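Local coordinates for protein type-2Aa cytolytic delta-endotoxin (Bacillus thuringiensis serovar kyushuensis, PDB 1CBY) that kills the larvae of dipteran insects by making pores in the epithelial cell membrane of the midgut, at residues L189-S194 and Y213-K218. Sequence-based numbering, arbitrary orientation.
Sequences LAFEVS and YEVKMK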
loop_
_atom_site.group_PDB
_atom_site.type_symbol
_atom_site.label_atom_id
_atom_site.label_comp_id
_atom_site.label_asym_id
_atom_site.label_seq_id
_atom_site.Cartn_x
_atom_site.Cartn_y
_atom_site.Cartn_z
ATOM N N LEU A 189 3.941 15.520 -3.128
ATOM C CA LEU A 189 3.882 16.021 -1.759
ATOM C C LEU A 189 5.120 15.638 -0.948
ATOM O O LEU A 189 5.496 14.469 -0.892
ATOM C CB LEU A 189 2.635 15.455 -1.078
ATOM C CG LEU A 189 2.398 15.761 0.397
ATOM C CD1 LEU A 189 2.017 17.222 0.565
ATOM C CD2 LEU A 189 1.295 14.858 0.920
ATOM N N ALA A 190 5.738 16.614 -0.294
ATOM C CA ALA A 190 6.918 16.342 0.517
ATOM C C ALA A 190 6.829 17.059 1.851
ATOM O O ALA A 190 6.554 18.261 1.912
ATOM C CB ALA A 190 8.173 16.761 -0.219
ATOM N N PHE A 191 7.032 16.307 2.921
ATOM C CA PHE A 191 6.986 16.848 4.267
ATOM C C PHE A 191 8.383 16.913 4.870
ATOM O O PHE A 191 9.170 15.977 4.732
ATOM C CB PHE A 191 6.148 15.944 5.179
ATOM C CG PHE A 191 4.672 16.003 4.929
ATOM C CD1 PHE A 191 3.952 17.166 5.194
ATOM C CD2 PHE A 191 3.986 14.877 4.489
ATOM C CE1 PHE A 191 2.569 17.203 5.028
ATOM C CE2 PHE A 191 2.603 14.903 4.321
ATOM C CZ PHE A 191 1.894 16.070 4.592
ATOM N N GLU A 192 8.692 18.023 5.527
ATOM C CA GLU A 192 9.961 18.168 6.223
ATOM C C GLU A 192 9.519 18.130 7.677
ATOM O O GLU A 192 8.924 19.086 8.172
ATOM C CB GLU A 192 10.626 19.503 5.903
ATOM C CG GLU A 192 11.125 19.619 4.473
ATOM C CD GLU A 192 12.002 20.842 4.249
ATOM O OE1 GLU A 192 12.354 21.525 5.239
ATOM O OE2 GLU A 192 12.348 21.117 3.080
ATOM N N VAL A 193 9.731 16.994 8.329
ATOM C CA VAL A 193 9.316 16.803 9.717
ATOM C C VAL A 193 10.443 16.929 10.744
ATOM O O VAL A 193 11.564 16.476 10.514
ATOM C CB VAL A 193 8.651 15.417 9.882
ATOM C CG1 VAL A 193 8.083 15.247 11.291
ATOM C CG2 VAL A 193 7.576 15.229 8.829
ATOM N N SER A 194 10.123 17.528 11.884
ATOM C CA SER A 194 11.064 17.705 12.982
ATOM C C SER A 194 10.276 17.430 14.266
ATOM O O SER A 194 9.162 17.942 14.434
ATOM C CB SER A 194 11.618 19.132 12.979
ATOM O OG SER A 194 12.512 19.355 14.057
ATOM N N TYR A 213 5.739 19.264 17.321
ATOM C CA TYR A 213 6.018 19.070 15.910
ATOM C C TYR A 213 6.236 20.345 15.117
ATOM O O TYR A 213 5.633 21.390 15.385
ATOM C CB TYR A 213 4.875 18.300 15.247
ATOM C CG TYR A 213 4.996 16.802 15.324
ATOM C CD1 TYR A 213 5.682 16.090 14.342
ATOM C CD2 TYR A 213 4.411 16.086 16.366
ATOM C CE1 TYR A 213 5.785 14.703 14.397
ATOM C CE2 TYR A 213 4.509 14.696 16.427
ATOM C CZ TYR A 213 5.200 14.017 15.440
ATOM O OH TYR A 213 5.338 12.653 15.518
ATOM N N GLU A 214 7.122 20.229 14.135
ATOM C CA GLU A 214 7.438 21.294 13.196
ATOM C C GLU A 214 7.310 20.552 11.872
ATOM O O GLU A 214 8.041 19.589 11.618
ATOM C CB GLU A 214 8.859 21.822 13.400
ATOM C CG GLU A 214 9.324 22.815 12.330
ATOM C CD GLU A 214 8.381 23.996 12.151
ATOM O OE1 GLU A 214 8.489 24.971 12.924
ATOM O OE2 GLU A 214 7.542 23.953 11.227
ATOM N N VAL A 215 6.329 20.940 11.070
ATOM C CA VAL A 215 6.096 20.275 9.805
ATOM C C VAL A 215 5.973 21.275 8.681
ATOM O O VAL A 215 5.123 22.164 8.727
ATOM C CB VAL A 215 4.790 19.429 9.846
ATOM C CG1 VAL A 215 4.500 18.819 8.477
ATOM C CG2 VAL A 215 4.891 18.334 10.899
ATOM N N LYS A 216 6.849 21.157 7.693
ATOM C CA LYS A 216 6.790 22.026 6.533
ATOM C C LYS A 216 6.265 21.153 5.405
ATOM O O LYS A 216 6.605 19.970 5.323
ATOM C CB LYS A 216 8.160 22.602 6.182
ATOM C CG LYS A 216 8.105 23.493 4.953
ATOM C CD LYS A 216 9.296 24.404 4.839
ATOM C CE LYS A 216 9.134 25.297 3.632
ATOM N NZ LYS A 216 10.276 26.231 3.490
ATOM N N MET A 217 5.425 21.726 4.554
ATOM C CA MET A 217 4.830 20.982 3.456
ATOM C C MET A 217 5.097 21.668 2.122
ATOM O O MET A 217 5.002 22.894 2.013
ATOM C CB MET A 217 3.323 20.860 3.702
ATOM C CG MET A 217 2.589 19.898 2.792
ATOM S SD MET A 217 0.851 19.693 3.267
ATOM C CE MET A 217 0.040 20.069 1.730
ATOM N N LYS A 218 5.478 20.880 1.124
ATOM C CA LYS A 218 5.754 21.390 -0.219
ATOM C C LYS A 218 4.916 20.549 -1.164
ATOM O O LYS A 218 5.099 19.332 -1.248
ATOM C CB LYS A 218 7.243 21.259 -0.546
ATOM C CG LYS A 218 8.125 22.182 0.280
ATOM C CD LYS A 218 9.595 21.802 0.191
ATOM C CE LYS A 218 9.878 20.520 0.957
ATOM N NZ LYS A 218 11.295 20.084 0.822
#
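E192 and K218 reach each other diagonally over one face of an antiparallel strand pair, where the carboxylate OE2 of E192 takes the ammonium NZ of K218 in a 2.7 Å salt bridge through its anti lone pair. The lysine gets there by a turn about its CG-CD bond (chi3 -72°), and A190 CB lies 4.3 Å from K218 CE, its small methyl group alongside the folded chain. A second bond ties NZ to the carbonyl of F75, so the largely buried ammonium has two acceptors.

On the other face the side chains are apolar or aromatic, as suits a surface covered by helix 107-122 through I118, L114, I117 and I107. M217 runs alongside F191, its SD 3.5 Å from ring atom CE1 in an oblique Met-aromatic contact, while L189 CD1 lies over one face of that ring, toward its rim, and also meets M217 CG at 3.5 Å. V215 CG1 adds to the packing at CD1 of F191, and V193 CG1 meets the edge of the Y213 ring in its plane.

Six backbone hydrogen bonds, paired at A190–K218, E192–K216 and S194–E214, fix this register. Strands 165-175 and 90-102 flank the pair, placing it inside the central sheet of the alpha/beta Cyt toxin fold.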